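Local coordinates for CheQ (Campylobacter jejuni subsp. jejuni, PDB 6A51), which is a regulator that, together with CheP, controls transcription of the core chemotaxis operon cheVAW, at residues T95-A98 with P99-V103; Y143-K146 with C147-S151; S40-A43 with Y44-W47; N30-F33 with H34-G38. All blocks are in the same frame, centred on the assembly; numbering follows the deposited sequence.

Contact 1: T95-A98 with P99-V103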
loop_
_atom_site.group_PDB
_atom_site.type_symbol
_atom_site.label_atom_id
_atom_site.label_comp_id
_atom_site.label_asym_id
_atom_site.label_seq_id
_atom_site.Cartn_x
_atom_site.Cartn_y
_atom_site.Cartn_z
ATOM N N THR A 95 0.874 0.586 10.214
ATOM C CA THR A 95 0.432 1.634 11.118
ATOM C C THR A 95 -0.231 1.099 12.370
ATOM O O THR A 95 -0.518 1.886 13.274
ATOM C CB THR A 95 -0.575 2.574 10.438
ATOM O OG1 THR A 95 -1.768 1.840 10.127
ATOM C CG2 THR A 95 -0.010 3.182 9.179
ATOM N N GLY A 96 -0.530 -0.194 12.427
ATOM C CA GLY A 96 -1.343 -0.683 13.518
ATOM C C GLY A 96 -2.805 -0.304 13.453
ATOM O O GLY A 96 -3.547 -0.589 14.393
ATOM N N LEU A 97 -3.248 0.353 12.391
ATOM C CA LEU A 97 -4.662 0.672 12.258
ATOM C C LEU A 97 -5.462 -0.610 12.068
ATOM O O LEU A 97 -5.012 -1.535 11.388
ATOM C CB LEU A 97 -4.867 1.613 11.071
ATOM C CG LEU A 97 -6.278 2.070 10.728
ATOM C CD1 LEU A 97 -6.716 3.119 11.727
ATOM C CD2 LEU A 97 -6.313 2.623 9.318
ATOM N N ALA A 98 -6.649 -0.669 12.668
ATOM C CA ALA A 98 -7.496 -1.860 12.536
ATOM C C ALA A 98 -8.119 -1.914 11.146
ATOM O O ALA A 98 -8.670 -0.906 10.685
ATOM C CB ALA A 98 -8.590 -1.848 13.587
ATOM N N PRO A 99 -8.067 -3.055 10.456
ATOM C CA PRO A 99 -8.545 -3.096 9.055
ATOM C C PRO A 99 -9.990 -2.666 8.875
ATOM O O PRO A 99 -10.367 -2.263 7.759
ATOM C CB PRO A 99 -8.342 -4.565 8.651
ATOM C CG PRO A 99 -7.210 -5.034 9.519
ATOM C CD PRO A 99 -7.353 -4.286 10.844
ATOM N N SER A 100 -10.806 -2.734 9.929
ATOM C CA SER A 100 -12.189 -2.260 9.853
ATOM C C SER A 100 -12.276 -0.815 9.377
ATOM O O SER A 100 -13.183 -0.460 8.613
ATOM C CB SER A 100 -12.877 -2.400 11.214
ATOM O OG SER A 100 -12.083 -1.880 12.263
ATOM N N HIS A 101 -11.335 0.031 9.816
ATOM C CA HIS A 101 -11.356 1.443 9.440
ATOM C C HIS A 101 -11.356 1.647 7.940
ATOM O O HIS A 101 -11.843 2.677 7.466
ATOM C CB HIS A 101 -10.158 2.167 10.021
ATOM C CG HIS A 101 -10.228 2.343 11.498
ATOM N ND1 HIS A 101 -10.897 3.394 12.087
ATOM C CD2 HIS A 101 -9.718 1.602 12.509
ATOM C CE1 HIS A 101 -10.787 3.297 13.400
ATOM N NE2 HIS A 101 -10.076 2.220 13.681
ATOM N N LEU A 102 -10.800 0.710 7.176
ATOM C CA LEU A 102 -10.732 0.878 5.733
ATOM C C LEU A 102 -11.950 0.316 5.015
ATOM O O LEU A 102 -11.973 0.302 3.778
ATOM C CB LEU A 102 -9.458 0.243 5.188
ATOM C CG LEU A 102 -8.130 0.744 5.763
ATOM C CD1 LEU A 102 -7.006 0.263 4.851
ATOM C CD2 LEU A 102 -8.084 2.269 5.904
ATOM N N VAL A 103 -12.960 -0.134 5.760
ATOM C CA VAL A 103 -14.227 -0.598 5.198
ATOM C C VAL A 103 -15.226 0.556 5.270
ATOM O O VAL A 103 -15.640 0.953 6.362
ATOM C CB VAL A 103 -14.751 -1.831 5.943
ATOM C CG1 VAL A 103 -16.017 -2.333 5.289
ATOM C CG2 VAL A 103 -13.692 -2.917 5.974
#
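Leu-97 sends CG trans to its own backbone N (chi1 179°), while the imidazole of His-101 is swung to the N side of its backbone (chi1 -71°), and the two side chains meet beside a short 3-10 helix, residues 99-102. This segment follows helix 88-95 closely: the chain leaves helical geometry at Gly-96, runs extended through Leu-97 and Ala-98, and turns again at Pro-99. Leu-97 CD1 lies over one face of the imidazole, 3.8 Å from the centroid of the His-101 ring and 27° off its normal, a CH-pi contact. The methyl is displaced toward the rim, with Leu-97 CD1 3.5 Å from His-101 CD2. The carbonyl of Ala-98 meets the same ring at its edge, in plane, Ala-98 O being 3.3 Å from His-101 CD2. That oxygen also accepts from the backbone, His-101 N to Ala-98 O 3.0 Å, which ties the extended link to the 3-10 turn. ND1 of the ring is hydrogen-bonded to Ser-108 OG, further along the same loop, so the imidazole is held by its nitrogen as well as by the leucine over its face. The second branch of the leucine packs against the turn, Leu-97 CD2 to Leu-102 CD2 3.9 Å. Both leucines are buried: Leu-97 also touches Phe-91 of helix 88-95 and Ile-144 of strand 142-146, and Leu-102 rests on Ala-88 and Cys-92. At the other end an ST turn bridges the departure from the helix, with Leu-97 N donating to Thr-95 OG1 at 3.1 Å.

Contact 2: Y143-K146 with C147-S151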
loop_
_atom_site.group_PDB
_atom_site.type_symbol
_atom_site.label_atom_id
_atom_site.label_comp_id
_atom_site.label_asym_id
_atom_site.label_seq_id
_atom_site.Cartn_x
_atom_site.Cartn_y
_atom_site.Cartn_z
ATOM N N TYR A 143 2.730 5.337 13.419
ATOM C CA TYR A 143 1.644 4.525 13.938
ATOM C C TYR A 143 0.419 5.404 14.134
ATOM O O TYR A 143 0.530 6.621 14.324
ATOM C CB TYR A 143 1.989 3.846 15.265
ATOM C CG TYR A 143 2.262 4.770 16.450
ATOM C CD1 TYR A 143 3.550 5.232 16.712
ATOM C CD2 TYR A 143 1.247 5.142 17.323
ATOM C CE1 TYR A 143 3.818 6.038 17.800
ATOM C CE2 TYR A 143 1.505 5.959 18.417
ATOM C CZ TYR A 143 2.787 6.404 18.645
ATOM O OH TYR A 143 3.053 7.207 19.725
ATOM N N ILE A 144 -0.749 4.762 14.086
ATOM C CA ILE A 144 -2.041 5.414 14.248
ATOM C C ILE A 144 -2.731 4.750 15.424
ATOM O O ILE A 144 -2.821 3.523 15.483
ATOM C CB ILE A 144 -2.915 5.308 12.982
ATOM C CG1 ILE A 144 -2.200 5.889 11.771
ATOM C CG2 ILE A 144 -4.248 6.033 13.182
ATOM C CD1 ILE A 144 -2.929 5.630 10.457
ATOM N N GLU A 145 -3.257 5.556 16.330
ATOM C CA GLU A 145 -3.697 5.010 17.596
ATOM C C GLU A 145 -4.742 5.946 18.168
ATOM O O GLU A 145 -4.681 7.155 17.952
ATOM C CB GLU A 145 -2.515 4.889 18.554
ATOM C CG GLU A 145 -2.493 3.714 19.454
ATOM C CD GLU A 145 -1.249 3.743 20.327
ATOM O OE1 GLU A 145 -1.063 4.766 21.033
ATOM O OE2 GLU A 145 -0.450 2.768 20.283
ATOM N N LYS A 146 -5.694 5.379 18.897
ATOM C CA LYS A 146 -6.552 6.192 19.738
ATOM C C LYS A 146 -5.688 6.992 20.698
ATOM O O LYS A 146 -4.830 6.438 21.389
ATOM C CB LYS A 146 -7.535 5.306 20.508
ATOM C CG LYS A 146 -8.534 4.555 19.636
ATOM C CD LYS A 146 -9.704 5.467 19.282
ATOM C CE LYS A 146 -10.755 4.755 18.441
ATOM N NZ LYS A 146 -11.830 5.677 17.966
ATOM N N CYS A 147 -5.897 8.308 20.715
ATOM C CA CYS A 147 -5.159 9.169 21.634
ATOM C C CYS A 147 -5.322 8.706 23.074
ATOM O O CYS A 147 -4.384 8.792 23.876
ATOM C CB CYS A 147 -5.634 10.614 21.462
ATOM S SG CYS A 147 -5.618 11.192 19.711
ATOM N N HIS A 148 -6.497 8.169 23.402
ATOM C CA HIS A 148 -6.788 7.744 24.765
ATOM C C HIS A 148 -5.869 6.612 25.212
ATOM O O HIS A 148 -5.596 6.486 26.409
ATOM C CB HIS A 148 -8.256 7.324 24.839
ATOM C CG HIS A 148 -8.779 7.128 26.225
ATOM N ND1 HIS A 148 -8.843 8.146 27.149
ATOM C CD2 HIS A 148 -9.301 6.035 26.833
ATOM C CE1 HIS A 148 -9.358 7.685 28.275
ATOM N NE2 HIS A 148 -9.642 6.405 28.111
ATOM N N PHE A 149 -5.342 5.821 24.264
ATOM C CA PHE A 149 -4.732 4.528 24.587
ATOM C C PHE A 149 -3.517 4.680 25.500
ATOM O O PHE A 149 -3.429 4.023 26.547
ATOM C CB PHE A 149 -4.350 3.787 23.305
ATOM C CG PHE A 149 -3.780 2.409 23.542
ATOM C CD1 PHE A 149 -4.595 1.371 23.995
ATOM C CD2 PHE A 149 -2.431 2.139 23.287
ATOM C CE1 PHE A 149 -4.077 0.089 24.206
ATOM C CE2 PHE A 149 -1.897 0.857 23.484
ATOM C CZ PHE A 149 -2.722 -0.167 23.948
ATOM N N PHE A 150 -2.551 5.515 25.108
ATOM C CA PHE A 150 -1.389 5.768 25.960
ATOM C C PHE A 150 -0.948 7.205 25.726
ATOM O O PHE A 150 -0.411 7.537 24.665
ATOM C CB PHE A 150 -0.241 4.774 25.693
ATOM C CG PHE A 150 0.918 4.904 26.679
ATOM C CD1 PHE A 150 0.758 4.542 28.022
ATOM C CD2 PHE A 150 2.154 5.410 26.271
ATOM C CE1 PHE A 150 1.819 4.679 28.944
ATOM C CE2 PHE A 150 3.222 5.552 27.180
ATOM C CZ PHE A 150 3.051 5.192 28.521
ATOM N N SER A 151 -1.191 8.064 26.710
ATOM C CA SER A 151 -0.644 9.415 26.703
ATOM C C SER A 151 -0.133 9.680 28.110
ATOM O O SER A 151 -0.890 10.104 28.995
ATOM C CB SER A 151 -1.684 10.448 26.262
ATOM O OG SER A 151 -1.123 11.757 26.249
#
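Phe-149 and Lys-146 close a tight beta turn where strand 142-146, an outer strand of a small antiparallel sheet stapled by a disulfide, gives way to the loop before strand 159-160. The hydrogen bond across the turn is backbone to backbone, Phe-149 N to Lys-146 O 3.0 Å, and nearly straight at 161°. Its donor stands well above the carbonyl plane, in keeping with the helical backbone angles of Cys-147 and His-148. The same oxygen lies 3.3 Å from Phe-149 CB, so carbonyl and side-chain root are close neighbours. The covalent tie comes next: Cys-147 SG is joined to Cys-166 on strand 165-169, which locks the start of the turn to the adjoining strand.

Side-chain packing rests on Glu-145 and Phe-149. The phenylalanine has CG trans to its backbone N (chi1 -177°) and brings CD2 up to the acid, Glu-145 CD to Phe-149 CD2 3.6 Å. The two side chains cross at a slant, with the carboxylate and ring planes 61° apart. Both oxygens share the approach, Glu-145 OE1 and OE2 each standing 3.7 Å from Phe-149 CD2.

The charged ends look to other parts of the chain. Arg-158 NH1 forms a long, weak ion pair with Glu-145 OE1 and a hydrogen bond with Tyr-143 OH; the tyrosine ring also meets Glu-145 CB at its edge. Lys-146 bends at its second torsion, and its NZ is hydrogen-bonded to Ser-164 OG, just before strand 165-169.

Contact 3: S40-A43 with Y44-W47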
loop_
_atom_site.group_PDB
_atom_site.type_symbol
_atom_site.label_atom_id
_atom_site.label_comp_id
_atom_site.label_asym_id
_atom_site.label_seq_id
_atom_site.Cartn_x
_atom_site.Cartn_y
_atom_site.Cartn_z
ATOM N N SER A 40 -1.048 -16.755 -18.599
ATOM C CA SER A 40 -1.420 -17.467 -17.417
ATOM C C SER A 40 -1.016 -16.713 -16.197
ATOM O O SER A 40 -0.121 -15.925 -16.218
ATOM C CB SER A 40 -0.696 -18.794 -17.390
ATOM O OG SER A 40 -0.741 -19.396 -16.118
ATOM N N LYS A 41 -1.708 -16.980 -15.118
ATOM C CA LYS A 41 -1.412 -16.360 -13.831
ATOM C C LYS A 41 0.051 -16.556 -13.424
ATOM O O LYS A 41 0.663 -15.659 -12.833
ATOM C CB LYS A 41 -2.364 -16.945 -12.781
ATOM C CG LYS A 41 -2.117 -16.556 -11.363
ATOM C CD LYS A 41 -2.732 -17.597 -10.426
ATOM C CE LYS A 41 -4.153 -17.953 -10.842
ATOM N NZ LYS A 41 -4.768 -19.043 -10.011
ATOM N N ASN A 42 0.638 -17.712 -13.747
ATOM C CA ASN A 42 1.996 -18.027 -13.323
ATOM C C ASN A 42 3.032 -17.859 -14.431
ATOM O O ASN A 42 4.205 -18.184 -14.221
ATOM C CB ASN A 42 2.055 -19.447 -12.768
ATOM C CG ASN A 42 1.076 -19.670 -11.649
ATOM O OD1 ASN A 42 1.415 -19.545 -10.469
ATOM N ND2 ASN A 42 -0.153 -20.021 -12.008
ATOM N N ALA A 43 2.638 -17.348 -15.595
ATOM C CA ALA A 43 3.599 -17.169 -16.677
ATOM C C ALA A 43 4.880 -16.483 -16.203
ATOM O O ALA A 43 5.975 -16.816 -16.666
ATOM C CB ALA A 43 2.961 -16.375 -17.814
ATOM N N TYR A 44 4.770 -15.541 -15.265
ATOM C CA TYR A 44 5.949 -14.819 -14.803
ATOM C C TYR A 44 6.972 -15.742 -14.132
ATOM O O TYR A 44 8.162 -15.409 -14.093
ATOM C CB TYR A 44 5.536 -13.693 -13.841
ATOM C CG TYR A 44 5.221 -14.214 -12.461
ATOM C CD1 TYR A 44 6.225 -14.363 -11.506
ATOM C CD2 TYR A 44 3.926 -14.583 -12.116
ATOM C CE1 TYR A 44 5.948 -14.890 -10.254
ATOM C CE2 TYR A 44 3.635 -15.096 -10.857
ATOM C CZ TYR A 44 4.647 -15.249 -9.928
ATOM O OH TYR A 44 4.363 -15.751 -8.665
ATOM N N LYS A 45 6.545 -16.885 -13.588
ATOM C CA LYS A 45 7.495 -17.802 -12.962
ATOM C C LYS A 45 8.503 -18.375 -13.953
ATOM O O LYS A 45 9.540 -18.897 -13.534
ATOM C CB LYS A 45 6.762 -18.960 -12.281
ATOM C CG LYS A 45 5.703 -18.549 -11.306
ATOM C CD LYS A 45 5.607 -19.536 -10.164
ATOM C CE LYS A 45 4.214 -19.544 -9.566
ATOM N NZ LYS A 45 4.146 -20.225 -8.247
ATOM N N PHE A 46 8.225 -18.300 -15.251
ATOM C CA PHE A 46 9.075 -18.917 -16.256
ATOM C C PHE A 46 9.902 -17.925 -17.057
ATOM O O PHE A 46 10.801 -18.353 -17.784
ATOM C CB PHE A 46 8.233 -19.756 -17.219
ATOM C CG PHE A 46 7.471 -20.832 -16.544
ATOM C CD1 PHE A 46 8.098 -22.012 -16.170
ATOM C CD2 PHE A 46 6.129 -20.665 -16.260
ATOM C CE1 PHE A 46 7.389 -23.013 -15.541
ATOM C CE2 PHE A 46 5.411 -21.661 -15.629
ATOM C CZ PHE A 46 6.041 -22.833 -15.265
ATOM N N TRP A 47 9.614 -16.629 -16.985
ATOM C CA TRP A 47 10.595 -15.665 -17.452
ATOM C C TRP A 47 11.818 -15.775 -16.570
ATOM O O TRP A 47 11.708 -16.058 -15.373
ATOM C CB TRP A 47 10.080 -14.222 -17.390
ATOM C CG TRP A 47 8.671 -13.987 -17.818
ATOM C CD1 TRP A 47 7.884 -14.804 -18.582
ATOM C CD2 TRP A 47 7.876 -12.846 -17.493
ATOM N NE1 TRP A 47 6.645 -14.239 -18.744
ATOM C CE2 TRP A 47 6.614 -13.036 -18.084
ATOM C CE3 TRP A 47 8.107 -11.685 -16.750
ATOM C CZ2 TRP A 47 5.586 -12.102 -17.961
ATOM C CZ3 TRP A 47 7.089 -10.761 -16.633
ATOM C CH2 TRP A 47 5.844 -10.976 -17.233
HETATM O O HOH W 1 2.225 -13.961 -15.076
#
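Ala-43 and Asn-42 accept backbone bonds from the residues three further on, Phe-46 N to Ala-43 O 3.0 Å and Lys-45 N to Asn-42 O 2.8 Å, continuing the turns begun by a type I beta turn from Ser-40 to Ala-43. In both bonds the donor sits above the carbonyl plane. The first turn is also bridged by a serine hydroxyl, Asn-42 N donating to Ser-40 OG at 3.2 Å.

Among the side chains, Tyr-44 turns its ring edge back to the first turn. Its CG is flanked by both backbone branches (chi1 78°), which carries the ring to Lys-41 O. That oxygen lies in the ring plane, at the edge, with Lys-41 O 3.5 Å from Tyr-44 CD2. A water is at the same edge, accepting from Tyr-44 N at 3.0 Å and close to Lys-41 O, whose carbonyl also receives Asn-30 ND2. Lys-45 CG lies above one face of the tyrosine ring, toward its rim. Beyond that point the lysine runs alongside Asn-42, the two side chains pointing the same way. Phe-46 brings CD2 within 3.7 Å of Asn-42 O. The indole of Trp-47 reaches back to the second turn: its CD1 is 3.4 Å from Ala-43 O, and one face of the indole covers Tyr-44 CA. Inward, Trp-47 packs on Ile-39 and Leu-69, and Tyr-44 on Val-50 and Ile-61. This is a surface loop between helix 30-37 and strand 52-55, opened by an ST turn and a type I turn and packed against the fold through Tyr-44 and Trp-47.

Contact 4: N30-F33 with H34-G38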
loop_
_atom_site.group_PDB
_atom_site.type_symbol
_atom_site.label_atom_id
_atom_site.label_comp_id
_atom_site.label_asym_id
_atom_site.label_seq_id
_atom_site.Cartn_x
_atom_site.Cartn_y
_atom_site.Cartn_z
ATOM N N ASN A 30 0.247 -8.346 -10.601
ATOM C CA ASN A 30 0.252 -9.476 -11.524
ATOM C C ASN A 30 -1.166 -9.912 -11.866
ATOM O O ASN A 30 -1.452 -10.262 -13.016
ATOM C CB ASN A 30 1.044 -10.647 -10.934
ATOM C CG ASN A 30 0.997 -11.896 -11.823
ATOM O OD1 ASN A 30 1.437 -11.874 -12.980
ATOM N ND2 ASN A 30 0.467 -12.987 -11.282
ATOM N N ALA A 31 -2.064 -9.881 -10.875
ATOM C CA ALA A 31 -3.459 -10.260 -11.084
ATOM C C ALA A 31 -4.091 -9.492 -12.234
ATOM O O ALA A 31 -4.929 -10.030 -12.966
ATOM C CB ALA A 31 -4.262 -10.032 -9.802
ATOM N N GLU A 32 -3.702 -8.233 -12.409
ATOM C CA GLU A 32 -4.248 -7.420 -13.487
ATOM C C GLU A 32 -3.441 -7.568 -14.771
ATOM O O GLU A 32 -4.023 -7.666 -15.856
ATOM C CB GLU A 32 -4.315 -5.946 -13.051
ATOM C CG GLU A 32 -4.634 -4.972 -14.177
ATOM C CD GLU A 32 -4.576 -3.503 -13.763
ATOM O OE1 GLU A 32 -5.661 -2.894 -13.620
ATOM O OE2 GLU A 32 -3.458 -2.952 -13.604
ATOM N N PHE A 33 -2.111 -7.614 -14.664
ATOM C CA PHE A 33 -1.262 -7.650 -15.853
ATOM C C PHE A 33 -1.471 -8.914 -16.670
ATOM O O PHE A 33 -1.456 -8.867 -17.902
ATOM C CB PHE A 33 0.209 -7.542 -15.464
ATOM C CG PHE A 33 1.154 -7.970 -16.550
ATOM C CD1 PHE A 33 1.550 -7.068 -17.537
ATOM C CD2 PHE A 33 1.661 -9.273 -16.588
ATOM C CE1 PHE A 33 2.433 -7.448 -18.554
ATOM C CE2 PHE A 33 2.549 -9.665 -17.599
ATOM C CZ PHE A 33 2.935 -8.751 -18.587
ATOM N N HIS A 34 -1.617 -10.064 -16.017
ATOM C CA HIS A 34 -1.710 -11.288 -16.805
ATOM C C HIS A 34 -3.031 -11.398 -17.549
ATOM O O HIS A 34 -3.110 -12.131 -18.536
ATOM C CB HIS A 34 -1.488 -12.517 -15.927
ATOM C CG HIS A 34 -2.728 -13.049 -15.283
ATOM N ND1 HIS A 34 -3.273 -12.496 -14.145
ATOM C CD2 HIS A 34 -3.498 -14.120 -15.585
ATOM C CE1 HIS A 34 -4.334 -13.195 -13.781
ATOM N NE2 HIS A 34 -4.491 -14.187 -14.638
ATOM N N ARG A 35 -4.051 -10.696 -17.086
ATOM C CA ARG A 35 -5.324 -10.633 -17.787
ATOM C C ARG A 35 -5.204 -9.776 -19.079
ATOM O O ARG A 35 -5.696 -10.144 -20.102
ATOM C CB ARG A 35 -6.491 -10.262 -16.856
ATOM C CG ARG A 35 -6.681 -11.195 -15.647
ATOM C CD ARG A 35 -8.014 -11.027 -14.889
ATOM N NE ARG A 35 -8.037 -11.152 -13.404
ATOM C CZ ARG A 35 -8.648 -12.129 -12.708
ATOM N NH1 ARG A 35 -9.256 -13.124 -13.334
ATOM N NH2 ARG A 35 -8.658 -12.145 -11.369
ATOM N N PHE A 36 -4.509 -8.655 -19.023
ATOM C CA PHE A 36 -4.292 -7.792 -20.170
ATOM C C PHE A 36 -3.411 -8.412 -21.218
ATOM O O PHE A 36 -3.586 -8.195 -22.393
ATOM C CB PHE A 36 -3.734 -6.445 -19.765
ATOM C CG PHE A 36 -4.696 -5.614 -19.008
ATOM C CD1 PHE A 36 -6.035 -5.669 -19.299
ATOM C CD2 PHE A 36 -4.274 -4.782 -18.017
ATOM C CE1 PHE A 36 -6.941 -4.919 -18.605
ATOM C CE2 PHE A 36 -5.171 -4.019 -17.316
ATOM C CZ PHE A 36 -6.508 -4.090 -17.608
ATOM N N ALA A 37 -2.429 -9.150 -20.750
ATOM C CA ALA A 37 -1.456 -9.852 -21.570
ATOM C C ALA A 37 -1.983 -11.111 -22.218
ATOM O O ALA A 37 -1.492 -11.553 -23.226
ATOM C CB ALA A 37 -0.216 -10.150 -20.760
ATOM N N GLY A 38 -2.969 -11.698 -21.582
ATOM C CA GLY A 38 -3.576 -12.905 -22.060
ATOM C C GLY A 38 -2.890 -14.141 -21.580
ATOM O O GLY A 38 -3.299 -15.229 -21.896
#
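His-34 folds its imidazole back along helix 30-37 onto the carbonyl of Asn-30, one turn earlier, in a side-chain-to-backbone bond near the start of the helix. A first torsion of 88° folds CG back above the residue's own backbone and turns the ring edge-on to that oxygen, and His-34 ND1 donates to Asn-30 O at 3.1 Å. The oxygen lies almost in the ring plane. It also takes the regular helix bond, His-34 N to Asn-30 O 3.0 Å, so two N-H groups of one residue grip a single carbonyl. Arg-35 lays CG over one face of the imidazole and adds a weak bond from NE to Ala-31 O, at 3.3 Å.

Glu-32 and Phe-36 pass at a slant, their carboxylate and ring planes 33° apart. The acid's methylene makes the closest approach, Glu-32 CG to Phe-36 CE2 3.3 Å, while Glu-32 O faces the flat of the same ring. The carboxylate is buried, and OE2 accepts from Ser-80 N.

Phe-33 points into the fold, against Leu-63 of strand 62-64 and Ala-75 of helix 73-77. A methyl from the next turn covers one face of its ring toward the rim, with Ala-37 CB 4.1 Å from Phe-33 CZ. The same two residues are joined through the backbone by a regular helix bond, Ala-37 N to Phe-33 O 3.0 Å.

Overall arrangement
Along the chain the order is contact 4, contact 3, contact 1, contact 2, and the four form two neighbouring pairs. Contacts 4 and 3, with centres 10 Å apart, belong to helix 30-37 and the loop after it. They join where Trp-47 packs on Phe-33 and where Ser-40 and Lys-41 lie against His-34. Contacts 1 and 2, centres 14 Å apart, meet through Thr-95 O and Ile-144 N at the end of helix 88-95 and the edge strand 142-146. The pairs lie far from each other: centres are 29 to 44 Å apart, so the two pairs shape separate regions of the single chain, each local to its own part of the fold.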